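Local coordinates for putative polysaccharide biosynthesis protein with aminopeptidase-like domain (Clostridium acetobutylicum, PDB 3K9T) that binds one zinc ion per subunit and probably acts in the biosynthesis of modified polysaccharides, with no peptidase activity expected despite its aminopeptidase-like domain, at residues A[30-35]-A[97-102]; A[69-74]-A[158-163]; A[260-265]-A[287-292]; A[247-252]-A[270-275]. All blocks are in the same frame, centred on the assembly; numbering follows the deposited sequence.

Contact 1 (A[30-35]-A[97-102])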
loop_
_atom_site.group_PDB
_atom_site.type_symbol
_atom_site.label_atom_id
_atom_site.label_comp_id
_atom_site.label_asym_id
_atom_site.label_seq_id
_atom_site.Cartn_x
_atom_site.Cartn_y
_atom_site.Cartn_z
ATOM N N CYS A 30 20.227 43.852 11.193
ATOM C CA CYS A 30 19.489 43.911 9.956
ATOM C C CYS A 30 20.145 43.097 8.817
ATOM O O CYS A 30 20.894 43.620 7.984
ATOM C CB CYS A 30 19.345 45.355 9.532
ATOM S SG CYS A 30 18.182 45.574 8.165
ATOM N N ARG A 31 19.854 41.799 8.785
ATOM C CA ARG A 31 20.260 40.960 7.663
ATOM C C ARG A 31 19.403 41.214 6.412
ATOM O O ARG A 31 18.286 41.665 6.473
ATOM C CB ARG A 31 20.133 39.489 8.048
ATOM C CG ARG A 31 21.141 39.012 9.053
ATOM C CD ARG A 31 20.676 37.792 9.826
ATOM N NE ARG A 31 19.622 38.163 10.777
ATOM C CZ ARG A 31 19.837 38.577 12.016
ATOM N NH1 ARG A 31 21.076 38.660 12.506
ATOM N NH2 ARG A 31 18.810 38.916 12.774
ATOM N N SER A 32 19.974 40.912 5.271
ATOM C CA SER A 32 19.258 40.831 4.007
ATOM C C SER A 32 20.025 39.730 3.224
ATOM O O SER A 32 20.849 39.009 3.816
ATOM C CB SER A 32 19.261 42.182 3.281
ATOM O OG SER A 32 18.529 42.128 2.066
ATOM N N ILE A 33 19.784 39.599 1.921
ATOM C CA ILE A 33 20.515 38.607 1.128
ATOM C C ILE A 33 21.995 38.961 0.927
ATOM O O ILE A 33 22.774 38.132 0.493
ATOM C CB ILE A 33 19.849 38.304 -0.211
ATOM C CG1 ILE A 33 19.624 39.557 -1.044
ATOM C CG2 ILE A 33 18.519 37.597 0.022
ATOM C CD1 ILE A 33 19.305 39.173 -2.528
ATOM N N THR A 34 22.346 40.215 1.194
ATOM C CA THR A 34 23.709 40.700 1.141
ATOM C C THR A 34 23.836 41.719 2.266
ATOM O O THR A 34 22.851 42.030 2.917
ATOM C CB THR A 34 24.058 41.383 -0.215
ATOM O OG1 THR A 34 23.295 42.592 -0.362
ATOM C CG2 THR A 34 23.802 40.444 -1.381
ATOM N N GLY A 35 25.045 42.198 2.526
ATOM C CA GLY A 35 25.220 43.346 3.415
ATOM C C GLY A 35 26.002 43.161 4.696
ATOM O O GLY A 35 26.337 42.032 5.093
HETATM N N MSE A 97 11.372 47.983 3.974
HETATM C CA MSE A 97 11.330 46.930 2.973
HETATM C C MSE A 97 12.778 46.627 2.544
HETATM O O MSE A 97 13.525 47.524 2.146
HETATM C CB MSE A 97 10.467 47.381 1.801
HETATM C CG MSE A 97 10.350 46.378 0.644
HETATM SE SE MSE A 97 9.554 47.243 -0.910
HETATM C CE MSE A 97 7.716 47.306 -0.243
ATOM N N SER A 98 13.175 45.361 2.658
ATOM C CA SER A 98 14.557 44.980 2.419
ATOM C C SER A 98 14.899 45.303 0.976
ATOM O O SER A 98 14.112 45.031 0.084
ATOM C CB SER A 98 14.778 43.494 2.711
ATOM O OG SER A 98 16.155 43.183 2.844
ATOM N N TYR A 99 16.088 45.862 0.782
ATOM C CA TYR A 99 16.595 46.324 -0.505
ATOM C C TYR A 99 15.987 47.665 -0.926
ATOM O O TYR A 99 16.088 48.034 -2.098
ATOM C CB TYR A 99 16.518 45.243 -1.617
ATOM C CG TYR A 99 17.815 44.463 -1.803
ATOM C CD1 TYR A 99 18.371 43.734 -0.747
ATOM C CD2 TYR A 99 18.493 44.460 -3.016
ATOM C CE1 TYR A 99 19.553 43.012 -0.898
ATOM C CE2 TYR A 99 19.717 43.743 -3.167
ATOM C CZ TYR A 99 20.238 43.030 -2.102
ATOM O OH TYR A 99 21.413 42.300 -2.225
ATOM N N SER A 100 15.413 48.416 0.019
ATOM C CA SER A 100 14.842 49.728 -0.309
ATOM C C SER A 100 15.901 50.678 -0.880
ATOM O O SER A 100 16.952 50.904 -0.273
ATOM C CB SER A 100 14.165 50.409 0.904
ATOM O OG SER A 100 12.844 49.921 1.140
ATOM N N VAL A 101 15.605 51.227 -2.051
ATOM C CA VAL A 101 16.442 52.270 -2.666
ATOM C C VAL A 101 16.505 53.482 -1.713
ATOM O O VAL A 101 15.599 53.688 -0.937
ATOM C CB VAL A 101 15.889 52.639 -4.061
ATOM C CG1 VAL A 101 15.996 51.420 -4.996
ATOM C CG2 VAL A 101 14.436 53.102 -3.960
ATOM N N PRO A 102 17.609 54.244 -1.709
ATOM C CA PRO A 102 17.639 55.389 -0.796
ATOM C C PRO A 102 16.624 56.477 -1.186
ATOM O O PRO A 102 16.402 56.692 -2.374
ATOM C CB PRO A 102 19.062 55.929 -0.944
ATOM C CG PRO A 102 19.558 55.374 -2.222
ATOM C CD PRO A 102 18.874 54.082 -2.437
HETATM O O HOH W 1 16.638 43.604 5.389
#
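The Y99 side chain reaches across to meet S32, I33 and T34 in turn, from CD1 to the hydroxyl. S32 OG lies at the ring edge, in plane, 3.2 Å from Y99 CD1. I33 and T34 both cross the ring direction at about a right angle: I33 CG1 packs 3.5 Å from Y99 CE1, and T34 OG1 gives its hydrogen to Y99 OH over 2.7 Å. Both hydroxyls are shared, because T34 OG1 also takes the backbone N-H of W71 and Y99 OH bonds K69 O, while the W71 ring stacks on that of Y99. Beside the ring two serines meet hydroxyl to hydroxyl, S32 OG donating to S98 OG at 2.7 Å. Each has its OG swung anti to the backbone N (chi1 -178° in S32, -164° in S98), which extends the two groups toward each other. Water 1 donates to R31 O and lies 2.6 Å from S98 OG, a water-mediated tie from the R31 carbonyl to the same serine hydroxyl. Residues 97-100 form a type II beta turn, whose weak S100 N to M97 O bond is reinforced by S100 OG on that carbonyl at 2.7 Å. The contact thus seats a turn of the insert domain on an aminopeptidase-like loop, whose R31 bonds the carbonyl of zinc ligand H190.

Contact 2 (A[69-74]-A[158-163])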
loop_
_atom_site.group_PDB
_atom_site.type_symbol
_atom_site.label_atom_id
_atom_site.label_comp_id
_atom_site.label_asym_id
_atom_site.label_seq_id
_atom_site.Cartn_x
_atom_site.Cartn_y
_atom_site.Cartn_z
ATOM N N LYS A 69 23.362 43.216 -6.609
ATOM C CA LYS A 69 24.065 44.309 -5.959
ATOM C C LYS A 69 23.962 44.130 -4.456
ATOM O O LYS A 69 23.060 43.457 -3.938
ATOM C CB LYS A 69 23.484 45.670 -6.340
ATOM C CG LYS A 69 23.750 46.027 -7.794
ATOM C CD LYS A 69 23.394 47.463 -8.182
ATOM C CE LYS A 69 23.720 47.683 -9.660
ATOM N NZ LYS A 69 24.608 48.855 -9.878
ATOM N N GLU A 70 24.914 44.735 -3.757
ATOM C CA GLU A 70 24.940 44.661 -2.327
ATOM C C GLU A 70 24.122 45.804 -1.766
ATOM O O GLU A 70 24.234 46.944 -2.233
ATOM C CB GLU A 70 26.391 44.722 -1.820
ATOM C CG GLU A 70 26.468 44.743 -0.306
ATOM C CD GLU A 70 27.869 44.702 0.236
ATOM O OE1 GLU A 70 28.797 44.163 -0.428
ATOM O OE2 GLU A 70 28.021 45.193 1.370
ATOM N N TRP A 71 23.335 45.494 -0.740
ATOM C CA TRP A 71 22.464 46.470 -0.072
ATOM C C TRP A 71 22.927 46.690 1.360
ATOM O O TRP A 71 23.306 45.728 2.059
ATOM C CB TRP A 71 21.011 45.969 -0.059
ATOM C CG TRP A 71 20.018 46.929 0.518
ATOM C CD1 TRP A 71 19.637 48.127 -0.019
ATOM C CD2 TRP A 71 19.281 46.787 1.734
ATOM N NE1 TRP A 71 18.708 48.737 0.787
ATOM C CE2 TRP A 71 18.471 47.933 1.870
ATOM C CE3 TRP A 71 19.218 45.801 2.723
ATOM C CZ2 TRP A 71 17.612 48.119 2.954
ATOM C CZ3 TRP A 71 18.346 45.978 3.795
ATOM C CH2 TRP A 71 17.553 47.126 3.898
ATOM N N ASN A 72 22.876 47.954 1.793
ATOM C CA ASN A 72 23.207 48.335 3.167
ATOM C C ASN A 72 22.299 49.439 3.660
ATOM O O ASN A 72 21.742 50.166 2.847
ATOM C CB ASN A 72 24.656 48.759 3.270
ATOM C CG ASN A 72 25.576 47.574 3.334
ATOM O OD1 ASN A 72 25.622 46.861 4.356
ATOM N ND2 ASN A 72 26.295 47.319 2.234
ATOM N N ILE A 73 22.150 49.573 4.978
ATOM C CA ILE A 73 21.253 50.585 5.520
ATOM C C ILE A 73 21.798 51.107 6.838
ATOM O O ILE A 73 22.199 50.322 7.681
ATOM C CB ILE A 73 19.784 50.027 5.640
ATOM C CG1 ILE A 73 18.795 51.083 6.168
ATOM C CG2 ILE A 73 19.730 48.765 6.506
ATOM C CD1 ILE A 73 17.327 50.828 5.748
ATOM N N LYS A 74 21.842 52.442 6.968
ATOM C CA LYS A 74 22.252 53.151 8.183
ATOM C C LYS A 74 21.028 53.577 9.017
ATOM O O LYS A 74 20.981 53.405 10.230
ATOM C CB LYS A 74 23.064 54.401 7.818
ATOM C CG LYS A 74 24.432 54.103 7.216
ATOM C CD LYS A 74 25.123 55.363 6.664
ATOM C CE LYS A 74 26.183 54.994 5.598
ATOM N NZ LYS A 74 25.605 54.383 4.339
ATOM N N ILE A 158 15.135 57.137 3.919
ATOM C CA ILE A 158 15.734 55.809 3.930
ATOM C C ILE A 158 17.192 56.020 3.500
ATOM O O ILE A 158 17.468 56.239 2.317
ATOM C CB ILE A 158 15.072 54.794 2.963
ATOM C CG1 ILE A 158 13.604 54.551 3.319
ATOM C CG2 ILE A 158 15.834 53.480 2.996
ATOM C CD1 ILE A 158 12.823 53.731 2.240
ATOM N N ASP A 159 18.105 55.960 4.468
ATOM C CA ASP A 159 19.533 56.140 4.235
ATOM C C ASP A 159 20.158 54.787 3.951
ATOM O O ASP A 159 20.712 54.142 4.849
ATOM C CB ASP A 159 20.201 56.794 5.459
ATOM C CG ASP A 159 21.651 57.165 5.211
ATOM O OD1 ASP A 159 22.084 57.096 4.037
ATOM O OD2 ASP A 159 22.350 57.515 6.193
ATOM N N SER A 160 20.076 54.377 2.687
ATOM C CA SER A 160 20.554 53.068 2.250
ATOM C C SER A 160 21.495 53.199 1.072
ATOM O O SER A 160 21.668 54.292 0.541
ATOM C CB SER A 160 19.349 52.193 1.842
ATOM O OG SER A 160 18.569 52.813 0.835
ATOM N N SER A 161 22.117 52.088 0.674
ATOM C CA SER A 161 22.912 52.050 -0.555
ATOM C C SER A 161 22.682 50.750 -1.267
ATOM O O SER A 161 22.482 49.729 -0.624
ATOM C CB SER A 161 24.417 52.205 -0.289
ATOM O OG SER A 161 24.898 51.157 0.526
ATOM N N LEU A 162 22.732 50.800 -2.594
ATOM C CA LEU A 162 22.513 49.641 -3.454
ATOM C C LEU A 162 23.556 49.772 -4.565
ATOM O O LEU A 162 23.392 50.546 -5.518
ATOM C CB LEU A 162 21.084 49.656 -3.987
ATOM C CG LEU A 162 20.523 48.432 -4.711
ATOM C CD1 LEU A 162 20.717 47.134 -3.944
ATOM C CD2 LEU A 162 19.036 48.665 -5.000
ATOM N N GLU A 163 24.649 49.032 -4.410
ATOM C CA GLU A 163 25.833 49.190 -5.234
ATOM C C GLU A 163 26.434 47.841 -5.463
ATOM O O GLU A 163 26.202 46.922 -4.679
ATOM C CB GLU A 163 26.887 50.031 -4.481
ATOM C CG GLU A 163 26.526 51.498 -4.194
ATOM C CD GLU A 163 26.144 52.291 -5.453
ATOM O OE1 GLU A 163 26.662 51.966 -6.554
ATOM O OE2 GLU A 163 25.323 53.241 -5.338
HETATM O O HOH W 2 26.829 49.955 -8.715
HETATM O O HOH W 3 25.459 48.909 -0.412
HETATM O O HOH W 4 23.989 52.432 3.466
#
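S161 OG lies between two waters: water 3 at 2.5 Å, which also donates to E70 O and accepts from N72 ND2, and water 4, a weak partner that accepts from K74 NZ. The same N72 ND2 gives E70 OE2 a hydrogen bond of 2.9 Å lying in its own amide plane, and N72 OD1 takes the backbone N-H of N36, so bonds at both ends fix the rotation of the amide; E70 OE2 also pairs with R39. The strands carrying this polar face run antiparallel at 164°. E70 with E163 and N72 with S161 are hydrogen-bonded pairs, the shortest link being E70 N to E163 O at 2.7 Å. K74 N meets D159 O almost head-on, with a C=O...N angle of 175°. W71, I73, S160 and L162 occupy the other face. With W71 CG anti to the backbone N (chi1 -176°) and the ring turned by chi2, NE1 comes within 3.7 Å of S160 CB; both W71 NE1 and S160 OG bond S100 O. I73 CD1 touches I158 CG2 at 4.1 Å. Strands 70-79 and 153-163 are the central pair of the insert's antiparallel sheet, flanked by 85-88 and 103-108, with the 97-102 loop against the W71 face and helix 36-45 beside E70 and N72.

Contact 3 (A[260-265]-A[287-292])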
loop_
_atom_site.group_PDB
_atom_site.type_symbol
_atom_site.label_atom_id
_atom_site.label_comp_id
_atom_site.label_asym_id
_atom_site.label_seq_id
_atom_site.Cartn_x
_atom_site.Cartn_y
_atom_site.Cartn_z
ATOM N N LYS A 260 7.087 18.988 16.147
ATOM C CA LYS A 260 8.063 18.844 15.052
ATOM C C LYS A 260 7.378 18.460 13.746
ATOM O O LYS A 260 6.364 17.761 13.730
ATOM C CB LYS A 260 9.137 17.800 15.403
ATOM C CG LYS A 260 10.079 18.207 16.592
ATOM C CD LYS A 260 11.041 17.098 16.973
ATOM C CE LYS A 260 10.354 15.999 17.755
ATOM N NZ LYS A 260 9.877 16.481 19.062
ATOM N N ASN A 261 7.921 18.984 12.659
ATOM C CA ASN A 261 7.474 18.715 11.321
ATOM C C ASN A 261 8.653 18.326 10.443
ATOM O O ASN A 261 9.637 19.041 10.376
ATOM C CB ASN A 261 6.850 19.971 10.724
ATOM C CG ASN A 261 5.432 20.220 11.201
ATOM O OD1 ASN A 261 4.503 19.698 10.625
ATOM N ND2 ASN A 261 5.267 21.045 12.235
ATOM N N TYR A 262 8.536 17.205 9.742
ATOM C CA TYR A 262 9.556 16.783 8.778
ATOM C C TYR A 262 9.061 16.812 7.351
ATOM O O TYR A 262 8.091 16.143 7.011
ATOM C CB TYR A 262 10.045 15.367 9.062
ATOM C CG TYR A 262 11.094 14.928 8.064
ATOM C CD1 TYR A 262 12.307 15.606 7.953
ATOM C CD2 TYR A 262 10.886 13.839 7.244
ATOM C CE1 TYR A 262 13.299 15.203 7.044
ATOM C CE2 TYR A 262 11.874 13.421 6.323
ATOM C CZ TYR A 262 13.073 14.103 6.229
ATOM O OH TYR A 262 14.024 13.683 5.312
ATOM N N LYS A 263 9.740 17.583 6.514
ATOM C CA LYS A 263 9.491 17.573 5.072
ATOM C C LYS A 263 10.479 16.593 4.452
ATOM O O LYS A 263 11.693 16.709 4.613
ATOM C CB LYS A 263 9.651 18.968 4.465
ATOM C CG LYS A 263 9.532 19.053 2.949
ATOM C CD LYS A 263 9.624 20.519 2.500
ATOM C CE LYS A 263 9.611 20.686 0.979
ATOM N NZ LYS A 263 9.526 22.127 0.589
ATOM N N ARG A 264 9.947 15.620 3.742
ATOM C CA ARG A 264 10.784 14.655 3.089
ATOM C C ARG A 264 11.553 15.172 1.887
ATOM O O ARG A 264 11.172 16.142 1.237
ATOM C CB ARG A 264 9.922 13.518 2.597
ATOM C CG ARG A 264 9.325 12.736 3.692
ATOM C CD ARG A 264 8.452 11.758 3.069
ATOM N NE ARG A 264 8.085 10.734 4.010
ATOM C CZ ARG A 264 6.902 10.144 4.027
ATOM N NH1 ARG A 264 5.949 10.504 3.179
ATOM N NH2 ARG A 264 6.663 9.204 4.913
ATOM N N THR A 265 12.604 14.437 1.568
ATOM C CA THR A 265 13.312 14.605 0.315
ATOM C C THR A 265 12.365 14.312 -0.837
ATOM O O THR A 265 11.335 13.660 -0.647
ATOM C CB THR A 265 14.498 13.608 0.197
ATOM O OG1 THR A 265 14.019 12.256 -0.047
ATOM C CG2 THR A 265 15.349 13.670 1.443
ATOM N N TYR A 287 4.240 14.559 16.138
ATOM C CA TYR A 287 4.947 15.134 15.010
ATOM C C TYR A 287 4.121 14.965 13.746
ATOM O O TYR A 287 3.095 14.299 13.724
ATOM C CB TYR A 287 6.299 14.460 14.804
ATOM C CG TYR A 287 6.182 12.993 14.508
ATOM C CD1 TYR A 287 5.980 12.082 15.540
ATOM C CD2 TYR A 287 6.248 12.510 13.191
ATOM C CE1 TYR A 287 5.871 10.715 15.285
ATOM C CE2 TYR A 287 6.117 11.139 12.920
ATOM C CZ TYR A 287 5.936 10.255 13.965
ATOM O OH TYR A 287 5.809 8.913 13.723
ATOM N N TYR A 288 4.571 15.589 12.678
ATOM C CA TYR A 288 3.879 15.453 11.440
ATOM C C TYR A 288 4.924 15.339 10.362
ATOM O O TYR A 288 5.950 16.013 10.429
ATOM C CB TYR A 288 2.933 16.638 11.230
ATOM C CG TYR A 288 2.218 16.570 9.920
ATOM C CD1 TYR A 288 1.163 15.667 9.727
ATOM C CD2 TYR A 288 2.600 17.388 8.849
ATOM C CE1 TYR A 288 0.500 15.588 8.507
ATOM C CE2 TYR A 288 1.952 17.306 7.630
ATOM C CZ TYR A 288 0.902 16.402 7.472
ATOM O OH TYR A 288 0.269 16.318 6.264
ATOM N N VAL A 289 4.683 14.457 9.394
ATOM C CA VAL A 289 5.575 14.275 8.253
ATOM C C VAL A 289 4.837 14.728 7.001
ATOM O O VAL A 289 3.680 14.400 6.841
ATOM C CB VAL A 289 5.974 12.811 8.100
ATOM C CG1 VAL A 289 6.836 12.606 6.805
ATOM C CG2 VAL A 289 6.669 12.314 9.360
ATOM N N ALA A 290 5.500 15.475 6.126
ATOM C CA ALA A 290 4.909 15.936 4.849
ATOM C C ALA A 290 5.752 15.428 3.724
ATOM O O ALA A 290 6.936 15.249 3.888
ATOM C CB ALA A 290 4.874 17.465 4.788
ATOM N N ASP A 291 5.152 15.205 2.574
ATOM C CA ASP A 291 5.915 14.858 1.369
ATOM C C ASP A 291 6.565 16.103 0.803
ATOM O O ASP A 291 6.199 17.232 1.112
ATOM C CB ASP A 291 5.021 14.231 0.279
ATOM C CG ASP A 291 4.541 12.803 0.632
ATOM O OD1 ASP A 291 5.382 11.903 0.834
ATOM O OD2 ASP A 291 3.306 12.589 0.696
ATOM N N PHE A 292 7.550 15.877 -0.045
ATOM C CA PHE A 292 8.231 16.947 -0.724
ATOM C C PHE A 292 7.301 17.754 -1.595
ATOM O O PHE A 292 6.368 17.243 -2.148
ATOM C CB PHE A 292 9.324 16.384 -1.617
ATOM C CG PHE A 292 10.028 17.428 -2.477
ATOM C CD1 PHE A 292 11.056 18.185 -1.961
ATOM C CD2 PHE A 292 9.687 17.593 -3.817
ATOM C CE1 PHE A 292 11.720 19.099 -2.744
ATOM C CE2 PHE A 292 10.332 18.499 -4.597
ATOM C CZ PHE A 292 11.365 19.260 -4.058
HETATM O O HOH W 5 8.677 13.192 -0.696
#
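R264 divides its guanidinium between two acids: NH1 binds D291 OD1 at 2.8 Å across the contact, and NE pairs with E277 of helix 271-282. D291 OD1 lies in the guanidinium plane, yet the arginine meets the carboxylate from above, 45° out of its plane, and the N-H...O angle is a bent 139°. One guanidinium face rests on V289 CG1, 3.6 Å from R264 NE. Between the two strands the ladder is regular: Y288 N bonds K260 O, Y262 N bonds Y288 O, A290 N bonds Y262 O at 2.8 Å, and R264 N bonds A290 O. The N261 and K263 backbones bond strand 311-315 instead, at M315 and S313. Past the last rung, water 5 continues the link by donating to T265 O and accepting from F292 N at 3.0 Å. The other polar ends are satisfied within the chain: Y262 OH and T265 OG1 bond D273, K263 NZ pairs with E299, K260 NZ with D341, and N261 ND2 reaches R316 O. N261 OD1 meanwhile lies at the edge of the Y288 ring, 3.5 Å from CD2. With strands running nearly parallel at 15° and helix 271-282 between them in sequence, this is a beta-alpha-beta unit, its strand 287-290 bordering the mixed sheet of the aminopeptidase-like domain.

Contact 4 (A[247-252]-A[270-275])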
loop_
_atom_site.group_PDB
_atom_site.type_symbol
_atom_site.label_atom_id
_atom_site.label_comp_id
_atom_site.label_asym_id
_atom_site.label_seq_id
_atom_site.Cartn_x
_atom_site.Cartn_y
_atom_site.Cartn_z
HETATM N N MSE A 247 23.387 12.792 2.143
HETATM C CA MSE A 247 22.115 13.245 2.655
HETATM C C MSE A 247 22.239 14.662 3.244
HETATM O O MSE A 247 23.327 15.191 3.427
HETATM C CB MSE A 247 21.543 12.234 3.663
HETATM C CG MSE A 247 22.397 11.862 4.880
HETATM SE SE MSE A 247 21.620 10.334 5.823
HETATM C CE MSE A 247 22.911 8.913 5.536
ATOM N N GLY A 248 21.111 15.304 3.488
ATOM C CA GLY A 248 21.145 16.650 4.022
ATOM C C GLY A 248 19.841 17.090 4.635
ATOM O O GLY A 248 18.816 16.496 4.376
ATOM N N LEU A 249 19.904 18.135 5.457
ATOM C CA LEU A 249 18.736 18.715 6.089
ATOM C C LEU A 249 18.831 20.236 6.056
ATOM O O LEU A 249 19.887 20.769 6.336
ATOM C CB LEU A 249 18.631 18.246 7.559
ATOM C CG LEU A 249 18.165 16.827 7.886
ATOM C CD1 LEU A 249 18.340 16.550 9.362
ATOM C CD2 LEU A 249 16.723 16.624 7.452
ATOM N N VAL A 250 17.742 20.925 5.714
ATOM C CA VAL A 250 17.677 22.369 5.807
ATOM C C VAL A 250 16.958 22.699 7.153
ATOM O O VAL A 250 15.827 22.267 7.414
ATOM C CB VAL A 250 16.907 22.987 4.634
ATOM C CG1 VAL A 250 16.715 24.478 4.863
ATOM C CG2 VAL A 250 17.578 22.697 3.259
ATOM N N ALA A 251 17.625 23.465 8.010
ATOM C CA ALA A 251 17.089 23.789 9.313
ATOM C C ALA A 251 16.494 25.193 9.291
ATOM O O ALA A 251 17.173 26.176 9.008
ATOM C CB ALA A 251 18.168 23.697 10.385
ATOM N N THR A 252 15.211 25.275 9.613
ATOM C CA THR A 252 14.546 26.542 9.759
ATOM C C THR A 252 13.362 26.330 10.682
ATOM O O THR A 252 12.945 25.190 10.888
ATOM C CB THR A 252 14.085 27.081 8.403
ATOM O OG1 THR A 252 13.379 28.286 8.625
ATOM C CG2 THR A 252 13.185 26.097 7.662
ATOM N N ALA A 270 14.365 8.037 0.955
ATOM C CA ALA A 270 15.842 8.036 1.011
ATOM C C ALA A 270 16.265 7.715 2.437
ATOM O O ALA A 270 15.449 7.761 3.352
ATOM C CB ALA A 270 16.424 9.382 0.603
ATOM N N GLU A 271 17.536 7.392 2.630
ATOM C CA GLU A 271 18.001 7.027 3.952
ATOM C C GLU A 271 17.682 8.085 5.014
ATOM O O GLU A 271 17.171 7.736 6.107
ATOM C CB GLU A 271 19.471 6.696 3.960
ATOM C CG GLU A 271 19.856 6.026 5.264
ATOM C CD GLU A 271 21.330 5.700 5.378
ATOM O OE1 GLU A 271 21.999 5.622 4.313
ATOM O OE2 GLU A 271 21.771 5.497 6.549
ATOM N N ILE A 272 17.913 9.353 4.680
ATOM C CA ILE A 272 17.630 10.443 5.623
ATOM C C ILE A 272 16.133 10.488 6.002
ATOM O O ILE A 272 15.808 10.702 7.147
ATOM C CB ILE A 272 18.165 11.833 5.111
ATOM C CG1 ILE A 272 18.050 12.905 6.198
ATOM C CG2 ILE A 272 17.444 12.275 3.843
ATOM C CD1 ILE A 272 18.733 12.546 7.497
ATOM N N ASP A 273 15.230 10.249 5.055
ATOM C CA ASP A 273 13.768 10.224 5.347
ATOM C C ASP A 273 13.448 9.129 6.329
ATOM O O ASP A 273 12.699 9.342 7.304
ATOM C CB ASP A 273 12.942 9.938 4.087
ATOM C CG ASP A 273 13.084 11.015 3.021
ATOM O OD1 ASP A 273 13.015 12.221 3.364
ATOM O OD2 ASP A 273 13.269 10.642 1.836
ATOM N N LYS A 274 14.006 7.946 6.054
ATOM C CA LYS A 274 13.768 6.763 6.868
ATOM C C LYS A 274 14.348 6.999 8.245
ATOM O O LYS A 274 13.734 6.630 9.251
ATOM C CB LYS A 274 14.349 5.510 6.192
ATOM C CG LYS A 274 13.670 5.168 4.866
ATOM C CD LYS A 274 12.846 3.921 4.841
ATOM C CE LYS A 274 13.713 2.704 4.404
ATOM N NZ LYS A 274 12.887 1.587 3.753
ATOM N N ILE A 275 15.515 7.639 8.307
ATOM C CA ILE A 275 16.160 7.877 9.614
ATOM C C ILE A 275 15.334 8.897 10.410
ATOM O O ILE A 275 14.950 8.648 11.556
ATOM C CB ILE A 275 17.608 8.386 9.485
ATOM C CG1 ILE A 275 18.540 7.250 9.089
ATOM C CG2 ILE A 275 18.090 9.036 10.790
ATOM C CD1 ILE A 275 19.946 7.751 8.799
#
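I272 fits against M247 in a helix-on-sheet contact of the alpha/beta aminopeptidase-like domain, where the first turn of helix 271-282 lies on strand 245-250. The short axes pass 8.7 Å apart at 60°, and the meeting is almost wholly apolar. I272 is the main bump. Its CB rests 3.7 Å from M247 CB, its CD1 lies near the selenium of M247, a selenomethionine, and its CG1 enters the angle between G248 O and L249 CD2, 4.1 Å from each. I272 CG1 is anti to the backbone N (chi1 -171°), which directs that branch along the strand toward L249, while CG2 stays by M247 CB. M247 and L249, on either side of G248, supply the walls. M247 continues along I272, its selenium 3.8 Å from I272 CB and 4.3 Å from I275 CD1. T265 touches I272 as well, and I275 continues onto helix 336-355. At the helix start A270 is the N-cap residue, and its N bonds D273 OD2 at 3.0 Å. E271, whose OE2 bonds N356 ND2, lies at the far end of the M247 side chain. There the bend at chi3 (112°) turns the M247 methyl CE to this carboxylate, 3.6 Å from E271 CD.

How the contacts relate
Contacts 1 and 2 form one cluster, centres 6 Å apart, joined by Y99 OH to K69 O (2.6 Å) and S100 O to S160 OG (2.7 Å). Contacts 3 and 4 form another, centres 10 Å apart, where D273 of the helix receives Y262 OH on OD1 and T265 OG1 on OD2, both at 2.6 Å; both contacts reach the same mixed sheet. The clusters do not touch: contacts 1 and 3 have centres about 31 Å apart and lie on opposite sides of the chain's centre. Zinc, held by H190, D196 and H325, lies about 10 Å from the I33 side chain of contact 1 and about 13 Å from the K263 side chain of contact 3.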